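Long-range contacts in 2-keto acid:ferredoxin oxidoreductase subunit alpha (Pyrococcus furiosus, PDB 1YD7), which probably takes part, as the alpha subunit of a heterotetramer, in the ferredoxin-dependent oxidative decarboxylation of 2-oxoglutarate to succinyl-CoA: residues Arg39-Tyr44 / Met91-Gly96; Glu71-Ser76 / Phe99-Glu104; Pro115-Asp120 / Asn172-Tyr177; Leu155-Val160 / Val181-Asp186. All coordinates share one frame; numbering follows the deposited sequence. Where two conformers were deposited one is given.

Overall arrangement
All four contacts belong to one thiamine diphosphate-binding type alpha/beta domain built on a six-stranded parallel sheet. Contact 1 pairs two of its strands, contact 4 the outermost strand 153-155 with 180-185; their centres are about 14 Å apart, with strand 116-121 between them. That strand supplies half of contact 3: Val119 probably hydrogen-bonds through its backbone to Thr92 and Thr94 of contact 1, and Asp120 likewise to Leu183 and Thr185 of contact 4. Contact 2, centred about 10 Å from contact 1, joins helices on the face of Thr92 and Ile118; the helix of contact 3 packs on that of Met91 and Val117. Contacts 2 and 4, centres about 19 Å apart, meet through Phe99 and Ile182.

Contact 1: Arg39-Tyr44 / Met91-Gly96; sequences RFYAGY and MTATSG
Tyr41 and Met91 lie side by side on neighbouring parallel strands, 40-43 and 90-95, in the central sheet of a thiamine diphosphate-binding type alpha/beta domain. The backbones are laced by Met91 N to Phe40 O (3.0 Å) and by Ala42 N to Met91 O (3.1 Å). From CB, the Tyr41 side chain sets out with CG anti to the backbone N (chi1 178°), which lays the ring along the neighbouring strand. Tyr41 CD1 meets CG of Met91, present as selenomethionine, at 3.3 Å. The selenium stands in the plane of the ring at its edge, 5.1 Å from Met91 SE to the Tyr41 ring centroid, a Met-aromatic contact. Further out, Tyr41 CZ passes Ala93 CB at 3.9 Å, and OH at the tip abuts that same methyl; this buried hydroxyl has no hydrogen-bonding partner in the model. Replacing Tyr41 by an alanine would probably open a gap beside Met91 and Ala93 and leave the selenium without its aromatic partner. On the other face of the sheet Thr92 OG1 donates to Ala42 O at 2.7 Å, tilted 32° from the carbonyl plane.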
loop_
_atom_site.group_PDB
_atom_site.type_symbol
_atom_site.label_atom_id
_atom_site.label_comp_id
_atom_site.label_asym_id
_atom_site.label_seq_id
_atom_site.Cartn_x
_atom_site.Cartn_y
_atom_site.Cartn_z
ATOM N N ARG A 39 -0.806 9.296 1.160
ATOM C CA ARG A 39 -1.869 10.079 1.775
ATOM C C ARG A 39 -3.207 9.859 1.114
ATOM O O ARG A 39 -4.170 10.476 1.484
ATOM C CB ARG A 39 -1.499 11.553 1.794
ATOM C CG ARG A 39 -0.303 11.853 2.678
ATOM C CD ARG A 39 -0.564 11.434 4.146
ATOM N NE ARG A 39 0.561 11.739 5.043
ATOM C CZ ARG A 39 1.611 10.946 5.277
ATOM N NH1 ARG A 39 1.733 9.757 4.711
ATOM N NH2 ARG A 39 2.546 11.342 6.117
ATOM N N PHE A 40 -3.290 8.915 0.192
ATOM C CA PHE A 40 -4.546 8.599 -0.388
ATOM C C PHE A 40 -4.699 7.102 -0.511
ATOM O O PHE A 40 -3.841 6.443 -1.117
ATOM C CB PHE A 40 -4.665 9.232 -1.799
ATOM C CG PHE A 40 -5.980 9.001 -2.412
ATOM C CD1 PHE A 40 -6.999 9.935 -2.261
ATOM C CD2 PHE A 40 -6.244 7.824 -3.083
ATOM C CE1 PHE A 40 -8.262 9.701 -2.814
ATOM C CE2 PHE A 40 -7.516 7.569 -3.612
ATOM C CZ PHE A 40 -8.514 8.515 -3.493
ATOM N N TYR A 41 -5.820 6.576 -0.017
ATOM C CA TYR A 41 -6.109 5.140 -0.076
ATOM C C TYR A 41 -7.563 4.949 -0.486
ATOM O O TYR A 41 -8.467 5.576 0.080
ATOM C CB TYR A 41 -5.841 4.469 1.299
ATOM C CG TYR A 41 -6.152 2.970 1.360
ATOM C CD1 TYR A 41 -5.159 2.026 1.168
ATOM C CD2 TYR A 41 -7.420 2.512 1.598
ATOM C CE1 TYR A 41 -5.423 0.660 1.218
ATOM C CE2 TYR A 41 -7.706 1.156 1.622
ATOM C CZ TYR A 41 -6.697 0.238 1.443
ATOM O OH TYR A 41 -6.972 -1.111 1.498
ATOM N N ALA A 42 -7.805 4.092 -1.461
ATOM C CA ALA A 42 -9.169 3.778 -1.864
ATOM C C ALA A 42 -9.354 2.274 -1.866
ATOM O O ALA A 42 -8.513 1.516 -2.382
ATOM C CB ALA A 42 -9.486 4.368 -3.231
ATOM N N GLY A 43 -10.449 1.833 -1.256
ATOM C CA GLY A 43 -10.743 0.417 -1.160
ATOM C C GLY A 43 -12.028 0.181 -0.406
ATOM O O GLY A 43 -12.724 1.127 -0.053
ATOM N N TYR A 44 -12.331 -1.101 -0.210
ATOM C CA TYR A 44 -13.437 -1.604 0.591
ATOM C C TYR A 44 -12.780 -2.574 1.583
ATOM O O TYR A 44 -11.691 -3.084 1.302
ATOM C CB TYR A 44 -14.464 -2.331 -0.305
ATOM C CG TYR A 44 -15.882 -2.495 0.271
ATOM C CD1 TYR A 44 -16.622 -1.381 0.698
ATOM C CD2 TYR A 44 -16.479 -3.764 0.349
ATOM C CE1 TYR A 44 -17.917 -1.508 1.223
HETATM N N MSE A 91 -2.666 4.579 -3.196
HETATM C CA MSE A 91 -2.744 3.131 -3.211
HETATM C C MSE A 91 -4.187 2.649 -3.150
HETATM O O MSE A 91 -5.089 3.385 -2.766
HETATM C CB MSE A 91 -1.860 2.502 -2.114
HETATM C CG MSE A 91 -2.483 2.233 -0.770
HETATM SE SE MSE A 91 -1.413 1.040 0.498
HETATM C CE MSE A 91 -0.358 -0.002 -0.558
ATOM N N THR A 92 -4.399 1.424 -3.607
ATOM C CA THR A 92 -5.654 0.730 -3.434
ATOM C C THR A 92 -5.322 -0.719 -3.090
ATOM O O THR A 92 -4.183 -1.149 -3.269
ATOM C CB THR A 92 -6.562 0.835 -4.703
ATOM O OG1 THR A 92 -7.763 0.062 -4.515
ATOM C CG2 THR A 92 -5.835 0.354 -5.977
ATOM N N ALA A 93 -6.312 -1.446 -2.574
ATOM C CA ALA A 93 -6.159 -2.844 -2.160
ATOM C C ALA A 93 -7.326 -3.687 -2.627
ATOM O O ALA A 93 -8.466 -3.312 -2.441
ATOM C CB ALA A 93 -6.016 -2.959 -0.653
ATOM N N THR A 94 -7.027 -4.834 -3.230
ATOM C CA THR A 94 -8.065 -5.740 -3.717
ATOM C C THR A 94 -7.729 -7.184 -3.353
ATOM O O THR A 94 -6.632 -7.471 -2.870
ATOM C CB THR A 94 -8.309 -5.583 -5.243
ATOM O OG1 THR A 94 -9.347 -6.483 -5.643
ATOM C CG2 THR A 94 -7.032 -5.842 -6.065
ATOM N N SER A 95 -8.700 -8.074 -3.557
ATOM C CA SER A 95 -8.561 -9.479 -3.159
ATOM C C SER A 95 -9.183 -10.433 -4.184
ATOM O O SER A 95 -10.191 -10.108 -4.810
ATOM C CB SER A 95 -9.188 -9.702 -1.774
ATOM O OG SER A 95 -8.616 -10.833 -1.137
ATOM N N GLY A 96 -8.553 -11.594 -4.359
ATOM C CA GLY A 96 -9.071 -12.657 -5.222
ATOM C C GLY A 96 -9.389 -12.219 -6.646
ATOM O O GLY A 96 -8.468 -11.892 -7.407
#

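Contact 2: Glu71-Ser76 / Phe99-Glu104; sequences EDEIAS and FSLMQE
Met102, a selenomethionine here, pushes its methyl against the first turn of helix 73-85 and makes the tight, inward half of this contact. Its chain runs extended beyond CG (chi2 -177°, chi3 166°), carrying CE straight across from helix 98-102 to the backbone of Glu73. There Met102 CE lies 3.2 Å from Glu73 O and 3.9 Å from Glu73 CB, with CB of Ser76 a little farther off at 4.2 Å. Thr92 and Thr94 of strand 90-95 also touch Met102, which is buried between the helices and the sheet. Both helices lie on the same face of the parallel sheet. The longer one belongs to a beta-alpha-beta crossover that leaves strand 66-69, passes over strand 40-43 and returns as strand 90-95, and the short helix follows directly from that last strand. Toward solvent the packing thins. The Glu73 chain bends at chi2 (90°), and its carboxylate crosses the Leu101 side chain, where OE1 meets the methyl CD1 at 3.4 Å. Ile74 answers with its longer branch alone: CG1 rests 3.6 Å from the Leu101 carbonyl O. No hydrogen bond joins the two segments; the polar bonds serve the start of helix 73-85 itself. Asp72 is its N-cap and accepts weakly from Ile74 N, while its carbonyl O receives Ser76 N and Ser76 OG from opposite faces of its plane, the hydroxyl at 3.2 Å.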
loop_
_atom_site.group_PDB
_atom_site.type_symbol
_atom_site.label_atom_id
_atom_site.label_comp_id
_atom_site.label_asym_id
_atom_site.label_seq_id
_atom_site.Cartn_x
_atom_site.Cartn_y
_atom_site.Cartn_z
ATOM N N GLU A 71 -16.999 0.076 -2.988
ATOM C CA GLU A 71 -17.162 -1.364 -3.158
ATOM C C GLU A 71 -16.540 -1.830 -4.451
ATOM O O GLU A 71 -15.755 -2.774 -4.453
ATOM C CB GLU A 71 -18.632 -1.768 -3.159
ATOM C CG GLU A 71 -19.341 -1.518 -1.840
ATOM C CD GLU A 71 -20.267 -2.660 -1.427
ATOM O OE1 GLU A 71 -19.872 -3.848 -1.556
ATOM O OE2 GLU A 71 -21.383 -2.362 -0.956
ATOM N N ASP A 72 -16.892 -1.167 -5.547
ATOM C CA ASP A 72 -16.440 -1.578 -6.867
ATOM C C ASP A 72 -14.922 -1.450 -6.950
ATOM O O ASP A 72 -14.351 -0.429 -6.558
ATOM C CB ASP A 72 -17.117 -0.734 -7.951
ATOM C CG ASP A 72 -17.045 -1.371 -9.330
ATOM O OD1 ASP A 72 -16.456 -2.468 -9.483
ATOM O OD2 ASP A 72 -17.594 -0.768 -10.277
ATOM N N GLU A 73 -14.276 -2.502 -7.442
ATOM C CA GLU A 73 -12.819 -2.528 -7.584
ATOM C C GLU A 73 -12.366 -1.554 -8.680
ATOM O O GLU A 73 -11.371 -0.857 -8.529
ATOM C CB GLU A 73 -12.336 -3.953 -7.897
ATOM C CG GLU A 73 -12.543 -4.958 -6.754
ATOM C CD GLU A 73 -13.898 -5.716 -6.781
ATOM O OE1 GLU A 73 -14.768 -5.447 -7.650
ATOM O OE2 GLU A 73 -14.085 -6.601 -5.905
ATOM N N ILE A 74 -13.115 -1.513 -9.775
ATOM C CA ILE A 74 -12.857 -0.568 -10.868
ATOM C C ILE A 74 -12.829 0.901 -10.387
ATOM O O ILE A 74 -11.940 1.685 -10.762
ATOM C CB ILE A 74 -13.879 -0.792 -12.023
ATOM C CG1 ILE A 74 -13.510 -2.086 -12.761
ATOM C CG2 ILE A 74 -13.882 0.382 -12.994
ATOM C CD1 ILE A 74 -14.287 -2.345 -14.046
ATOM N N ALA A 75 -13.768 1.230 -9.510
ATOM C CA ALA A 75 -13.878 2.554 -8.919
ATOM C C ALA A 75 -12.717 2.902 -7.992
ATOM O O ALA A 75 -12.216 4.024 -8.000
ATOM C CB ALA A 75 -15.197 2.662 -8.175
ATOM N N SER A 76 -12.286 1.940 -7.181
ATOM C CA SER A 76 -11.205 2.179 -6.232
ATOM C C SER A 76 -9.891 2.464 -6.949
ATOM O O SER A 76 -9.166 3.357 -6.555
ATOM C CB SER A 76 -11.052 0.982 -5.285
ATOM O OG SER A 76 -12.227 0.854 -4.501
ATOM N N PHE A 99 -8.579 -8.113 -8.499
ATOM C CA PHE A 99 -7.381 -7.654 -9.216
ATOM C C PHE A 99 -7.550 -7.711 -10.738
ATOM O O PHE A 99 -7.223 -6.747 -11.447
ATOM C CB PHE A 99 -6.153 -8.472 -8.807
ATOM C CG PHE A 99 -4.858 -7.984 -9.419
ATOM C CD1 PHE A 99 -4.364 -6.714 -9.121
ATOM C CD2 PHE A 99 -4.127 -8.794 -10.287
ATOM C CE1 PHE A 99 -3.173 -6.253 -9.679
ATOM C CE2 PHE A 99 -2.924 -8.340 -10.852
ATOM C CZ PHE A 99 -2.451 -7.063 -10.546
ATOM N N SER A 100 -8.064 -8.834 -11.231
ATOM C CA SER A 100 -8.302 -9.000 -12.656
ATOM C C SER A 100 -9.307 -7.977 -13.219
ATOM O O SER A 100 -9.197 -7.596 -14.386
ATOM C CB SER A 100 -8.775 -10.423 -12.950
ATOM O OG SER A 100 -9.996 -10.681 -12.288
ATOM N N LEU A 101 -10.274 -7.536 -12.408
ATOM C CA LEU A 101 -11.218 -6.482 -12.834
ATOM C C LEU A 101 -10.504 -5.144 -13.015
ATOM O O LEU A 101 -10.921 -4.322 -13.829
ATOM C CB LEU A 101 -12.363 -6.287 -11.827
ATOM C CG LEU A 101 -13.305 -7.444 -11.473
ATOM C CD1 LEU A 101 -14.507 -6.900 -10.689
ATOM C CD2 LEU A 101 -13.766 -8.207 -12.700
HETATM N N MSE A 102 -9.437 -4.932 -12.248
HETATM C CA MSE A 102 -8.607 -3.739 -12.375
HETATM C C MSE A 102 -7.611 -3.797 -13.549
HETATM O O MSE A 102 -7.005 -2.778 -13.887
HETATM C CB MSE A 102 -7.814 -3.512 -11.079
HETATM C CG MSE A 102 -8.671 -3.309 -9.832
HETATM SE SE MSE A 102 -7.569 -2.927 -8.248
HETATM C CE MSE A 102 -8.960 -2.257 -6.970
ATOM N N GLN A 103 -7.442 -4.973 -14.153
ATOM C CA GLN A 103 -6.356 -5.218 -15.102
ATOM C C GLN A 103 -6.192 -4.128 -16.164
ATOM O O GLN A 103 -5.072 -3.693 -16.426
ATOM C CB GLN A 103 -6.539 -6.573 -15.789
ATOM N N GLU A 104 -7.302 -3.683 -16.756
ATOM C CA GLU A 104 -7.259 -2.717 -17.863
ATOM C C GLU A 104 -6.954 -1.294 -17.418
ATOM O O GLU A 104 -6.233 -0.591 -18.102
ATOM C CB GLU A 104 -8.576 -2.732 -18.634
ATOM C CG GLU A 104 -8.540 -1.971 -19.951
ATOM C CD GLU A 104 -9.911 -1.878 -20.591
ATOM O OE1 GLU A 104 -10.627 -2.906 -20.607
ATOM O OE2 GLU A 104 -10.279 -0.776 -21.065
#

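Contact 3: Pro115-Asp120 / Asn172-Tyr177; sequences PVVIVD and NLSEKY
Pro115 and Ser174 bring the entrance of strand 116-121 against the last turns of helix 160-177, their CA atoms 4.8 Å apart. Carbon-to-oxygen approaches make up most of the contact. Pro115 CB points to the helix and sits 3.4 Å from the backbone O of Ser174, with CG a little farther away. Pro115 CB also meets the Glu175 carboxylate, OE2 at 3.8 Å. Glu175 starts out away from the strand, but its chain bends at chi2 (-73°) and brings the acid group back beside CB of the proline. In the other direction, Ser174 CB points at the strand and lies 3.8 Å from Val116 O, while the CG2 methyl of Val117 comes within 4.0 Å of Ser174 OG. No hydrogen bond joins the two segments, and the buried polar groups find their partners outside them. Ser174 OG, set between the backbone N and the carbonyl carbon (chi1 68°), turns back to its own helix and bonds to Phe171 O. Glu175 OE2 forms a salt bridge with Arg209, whose side chain also touches Pro115. Pro115 O is taken by Ser84 OG of helix 73-85. On the neighbouring strand 90-95 Met91 touches Val117, and Ser174 also leans on Val181. A helix that connects two parallel strands, 153-155 and 180-185, lies over them and reaches the start of 116-121 with its last turns, as in the layered alpha/beta fold of thiamine diphosphate-binding domains.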
loop_
_atom_site.group_PDB
_atom_site.type_symbol
_atom_site.label_atom_id
_atom_site.label_comp_id
_atom_site.label_asym_id
_atom_site.label_seq_id
_atom_site.Cartn_x
_atom_site.Cartn_y
_atom_site.Cartn_z
ATOM N N PRO A 115 2.126 6.811 -11.368
ATOM C CA PRO A 115 2.577 6.182 -10.126
ATOM C C PRO A 115 1.426 5.812 -9.177
ATOM O O PRO A 115 0.664 6.689 -8.736
ATOM C CB PRO A 115 3.491 7.242 -9.473
ATOM C CG PRO A 115 3.604 8.378 -10.443
ATOM C CD PRO A 115 2.538 8.229 -11.457
ATOM N N VAL A 116 1.312 4.519 -8.884
ATOM C CA VAL A 116 0.330 3.989 -7.931
ATOM C C VAL A 116 0.785 2.628 -7.390
ATOM O O VAL A 116 1.426 1.887 -8.105
ATOM C CB VAL A 116 -1.069 3.901 -8.558
ATOM C CG1 VAL A 116 -1.098 2.989 -9.799
ATOM C CG2 VAL A 116 -2.126 3.447 -7.517
ATOM N N VAL A 117 0.477 2.334 -6.123
ATOM C CA VAL A 117 0.700 0.992 -5.502
ATOM C C VAL A 117 -0.612 0.246 -5.364
ATOM O O VAL A 117 -1.567 0.765 -4.800
ATOM C CB VAL A 117 1.386 1.147 -4.140
ATOM C CG1 VAL A 117 1.565 -0.183 -3.411
ATOM C CG2 VAL A 117 2.714 1.808 -4.351
ATOM N N ILE A 118 -0.684 -0.952 -5.930
ATOM C CA ILE A 118 -1.861 -1.803 -5.799
ATOM C C ILE A 118 -1.504 -3.045 -4.982
ATOM O O ILE A 118 -0.674 -3.863 -5.405
ATOM C CB ILE A 118 -2.424 -2.281 -7.156
ATOM C CG1 ILE A 118 -2.928 -1.105 -8.013
ATOM C CG2 ILE A 118 -3.541 -3.298 -6.921
ATOM C CD1 ILE A 118 -1.916 -0.592 -9.025
ATOM N N VAL A 119 -2.142 -3.180 -3.815
ATOM C CA VAL A 119 -2.020 -4.382 -2.986
ATOM C C VAL A 119 -3.043 -5.369 -3.472
ATOM O O VAL A 119 -4.227 -5.085 -3.482
ATOM C CB VAL A 119 -2.226 -4.098 -1.488
ATOM C CG1 VAL A 119 -1.990 -5.387 -0.633
ATOM C CG2 VAL A 119 -1.290 -3.025 -1.038
ATOM N N ASP A 120 -2.563 -6.501 -3.956
ATOM C CA ASP A 120 -3.412 -7.607 -4.352
ATOM C C ASP A 120 -3.287 -8.691 -3.265
ATOM O O ASP A 120 -2.208 -9.239 -3.067
ATOM C CB ASP A 120 -2.931 -8.133 -5.703
ATOM C CG ASP A 120 -3.754 -9.310 -6.226
ATOM O OD1 ASP A 120 -4.915 -9.533 -5.808
ATOM O OD2 ASP A 120 -3.208 -10.017 -7.094
ATOM N N ASN A 172 8.711 3.548 -3.700
ATOM C CA ASN A 172 9.923 4.063 -4.346
ATOM C C ASN A 172 10.005 3.703 -5.807
ATOM O O ASN A 172 10.354 4.561 -6.594
ATOM C CB ASN A 172 11.207 3.654 -3.636
ATOM C CG ASN A 172 11.378 4.371 -2.366
ATOM O OD1 ASN A 172 10.685 5.347 -2.146
ATOM N ND2 ASN A 172 12.286 3.895 -1.491
ATOM N N LEU A 173 9.617 2.484 -6.180
ATOM C CA LEU A 173 9.643 2.075 -7.600
ATOM C C LEU A 173 8.572 2.775 -8.428
ATOM O O LEU A 173 8.812 3.050 -9.595
ATOM C CB LEU A 173 9.494 0.538 -7.788
ATOM C CG LEU A 173 10.636 -0.319 -7.188
ATOM C CD1 LEU A 173 10.230 -1.807 -7.094
ATOM C CD2 LEU A 173 11.962 -0.155 -7.954
ATOM N N SER A 174 7.370 2.968 -7.874
ATOM C CA SER A 174 6.285 3.567 -8.662
ATOM C C SER A 174 6.638 5.046 -8.920
ATOM O O SER A 174 6.425 5.535 -9.989
ATOM C CB SER A 174 4.894 3.424 -8.011
ATOM O OG SER A 174 4.789 4.192 -6.841
ATOM N N GLU A 175 7.212 5.712 -7.945
ATOM C CA GLU A 175 7.709 7.068 -8.142
ATOM C C GLU A 175 8.912 7.157 -9.105
ATOM O O GLU A 175 8.870 7.951 -10.050
ATOM C CB GLU A 175 8.057 7.704 -6.816
ATOM C CG GLU A 175 6.893 7.784 -5.833
ATOM C CD GLU A 175 5.863 8.829 -6.200
ATOM O OE1 GLU A 175 6.286 9.897 -6.624
ATOM O OE2 GLU A 175 4.641 8.582 -6.080
ATOM N N LYS A 176 9.955 6.352 -8.874
ATOM C CA LYS A 176 11.126 6.248 -9.774
ATOM C C LYS A 176 10.759 5.977 -11.231
ATOM O O LYS A 176 11.287 6.629 -12.133
ATOM C CB LYS A 176 12.146 5.166 -9.320
ATOM C CG LYS A 176 13.605 5.458 -9.828
ATOM C CD LYS A 176 14.514 4.191 -9.997
ATOM C CE LYS A 176 15.617 3.988 -8.900
ATOM N NZ LYS A 176 16.362 2.693 -9.050
ATOM N N TYR A 177 9.874 5.021 -11.488
ATOM C CA TYR A 177 9.596 4.666 -12.866
ATOM C C TYR A 177 8.261 5.178 -13.368
ATOM O O TYR A 177 7.884 4.861 -14.486
ATOM C CB TYR A 177 9.704 3.150 -13.039
ATOM C CG TYR A 177 11.107 2.639 -12.765
ATOM C CD1 TYR A 177 12.156 2.948 -13.633
ATOM C CD2 TYR A 177 11.385 1.846 -11.636
ATOM C CE1 TYR A 177 13.481 2.483 -13.379
ATOM C CE2 TYR A 177 12.683 1.371 -11.375
ATOM C CZ TYR A 177 13.722 1.697 -12.263
ATOM O OH TYR A 177 14.986 1.245 -12.038
#

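Contact 4: Leu155-Val160 / Val181-Asp186; sequences LSPSTV and VILLTD
Leu155 O is held by Leu184 N at 2.8 Å, a nearly straight bond (170° at the hydrogen), and takes a further C-H contact from Leu183 CA. Next to it, Leu155 N donates to Ile182 O at 2.9 Å, so two bonds on Leu155 fix the parallel register at the end of strand 153-155. The following carbonyl, Leu184 O, receives the C-H of Ser156 CA and lies 3.2 Å from Pro157 CD. These strands are the two ends of a beta-alpha-beta unit: 153-155, outermost in the sheet of this chain, runs into helix 160-177 and returns as its neighbour 180-185. Apolar chains fill the side covered by that helix. Leu155 CD1 presses on Val181 CG1 at 3.4 Å, tighter than usual for two methyls, and Leu183, its CG anti to the backbone N (chi1 -168°), brings CD1 to within 4.1 Å of both Leu155 CB and Pro157 CD. Phe166 and Thr167 of the helix close over Leu155 and Leu183. On the face opposite that helix, Ser156 OG rests against Leu184, 3.5 Å from Leu184 CB. Beyond the pairing both segments lead into helices through N-caps, Thr159 OG1 bonding to Glu162 N and Asp186 OD1 to Val189 N.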
loop_
_atom_site.group_PDB
_atom_site.type_symbol
_atom_site.label_atom_id
_atom_site.label_comp_id
_atom_site.label_asym_id
_atom_site.label_seq_id
_atom_site.Cartn_x
_atom_site.Cartn_y
_atom_site.Cartn_z
ATOM N N LEU A 155 6.131 -7.104 -6.382
ATOM C CA LEU A 155 6.852 -7.559 -5.195
ATOM C C LEU A 155 5.907 -8.460 -4.391
ATOM O O LEU A 155 4.720 -8.131 -4.187
ATOM C CB LEU A 155 7.289 -6.388 -4.318
ATOM C CG LEU A 155 8.295 -5.362 -4.867
ATOM C CD1 LEU A 155 7.589 -4.348 -5.700
ATOM C CD2 LEU A 155 9.040 -4.652 -3.745
ATOM N N SER A 156 6.452 -9.581 -3.920
ATOM C CA SER A 156 5.696 -10.633 -3.217
ATOM C C SER A 156 6.352 -10.959 -1.877
ATOM O O SER A 156 7.227 -11.820 -1.842
ATOM C CB SER A 156 5.685 -11.904 -4.052
ATOM O OG SER A 156 4.670 -11.859 -5.024
ATOM N N PRO A 157 5.947 -10.263 -0.786
ATOM C CA PRO A 157 6.548 -10.528 0.522
ATOM C C PRO A 157 6.084 -11.881 1.103
ATOM O O PRO A 157 4.957 -12.314 0.864
ATOM C CB PRO A 157 6.061 -9.364 1.375
ATOM C CG PRO A 157 4.764 -8.958 0.766
ATOM C CD PRO A 157 4.900 -9.222 -0.708
ATOM N N SER A 158 6.983 -12.541 1.825
ATOM C CA SER A 158 6.695 -13.852 2.452
ATOM C C SER A 158 6.786 -13.791 3.973
ATOM O O SER A 158 6.339 -14.698 4.646
ATOM C CB SER A 158 7.663 -14.911 1.910
ATOM O OG SER A 158 8.984 -14.573 2.287
ATOM N N THR A 159 7.358 -12.707 4.494
ATOM C CA THR A 159 7.406 -12.424 5.906
ATOM C C THR A 159 6.902 -11.003 6.202
ATOM O O THR A 159 6.743 -10.166 5.278
ATOM C CB THR A 159 8.837 -12.519 6.429
ATOM O OG1 THR A 159 9.604 -11.404 5.962
ATOM C CG2 THR A 159 9.501 -13.818 5.955
ATOM N N VAL A 160 6.679 -10.743 7.494
ATOM C CA VAL A 160 6.241 -9.437 7.991
ATOM C C VAL A 160 7.301 -8.380 7.724
ATOM O O VAL A 160 6.958 -7.266 7.338
ATOM C CB VAL A 160 5.881 -9.464 9.497
ATOM C CG1 VAL A 160 5.522 -8.096 10.015
ATOM C CG2 VAL A 160 4.720 -10.425 9.780
ATOM N N VAL A 181 2.929 -0.238 -9.385
ATOM C CA VAL A 181 3.648 -1.361 -8.775
ATOM C C VAL A 181 2.693 -2.211 -7.930
ATOM O O VAL A 181 1.880 -1.692 -7.166
ATOM C CB VAL A 181 4.854 -0.887 -7.973
ATOM C CG1 VAL A 181 5.632 -2.071 -7.378
ATOM C CG2 VAL A 181 5.773 -0.072 -8.855
ATOM N N ILE A 182 2.777 -3.527 -8.120
ATOM C CA ILE A 182 1.889 -4.478 -7.481
ATOM C C ILE A 182 2.573 -5.071 -6.259
ATOM O O ILE A 182 3.653 -5.626 -6.377
ATOM C CB ILE A 182 1.511 -5.624 -8.453
ATOM C CG1 ILE A 182 1.067 -5.053 -9.792
ATOM C CG2 ILE A 182 0.405 -6.557 -7.855
ATOM C CD1 ILE A 182 -0.097 -4.157 -9.715
ATOM N N LEU A 183 1.957 -4.924 -5.086
ATOM C CA LEU A 183 2.390 -5.666 -3.885
ATOM C C LEU A 183 1.435 -6.855 -3.777
ATOM O O LEU A 183 0.252 -6.679 -3.551
ATOM C CB LEU A 183 2.391 -4.816 -2.614
ATOM C CG LEU A 183 3.111 -5.467 -1.419
ATOM C CD1 LEU A 183 4.610 -5.231 -1.427
ATOM C CD2 LEU A 183 2.524 -4.948 -0.123
ATOM N N LEU A 184 1.961 -8.044 -4.046
ATOM C CA LEU A 184 1.172 -9.257 -4.126
ATOM C C LEU A 184 1.349 -9.994 -2.799
ATOM O O LEU A 184 2.454 -10.420 -2.474
ATOM C CB LEU A 184 1.641 -10.109 -5.301
ATOM C CG LEU A 184 0.994 -11.486 -5.478
ATOM C CD1 LEU A 184 -0.516 -11.385 -5.609
ATOM C CD2 LEU A 184 1.583 -12.189 -6.690
ATOM N N THR A 185 0.276 -10.095 -2.022
ATOM C CA THR A 185 0.353 -10.687 -0.693
ATOM C C THR A 185 -0.735 -11.764 -0.525
ATOM O O THR A 185 -1.419 -12.125 -1.491
ATOM C CB THR A 185 0.280 -9.591 0.422
ATOM O OG1 THR A 185 0.484 -10.192 1.712
ATOM C CG2 THR A 185 -1.049 -8.873 0.419
ATOM N N ASP A 186 -0.855 -12.308 0.684
ATOM C CA ASP A 186 -1.944 -13.239 1.010
ATOM C C ASP A 186 -2.361 -13.088 2.468
ATOM O O ASP A 186 -1.698 -12.405 3.233
ATOM C CB ASP A 186 -1.549 -14.692 0.677
ATOM C CG ASP A 186 -0.261 -15.121 1.347
ATOM O OD1 ASP A 186 -0.058 -14.803 2.544
ATOM O OD2 ASP A 186 0.559 -15.790 0.683
#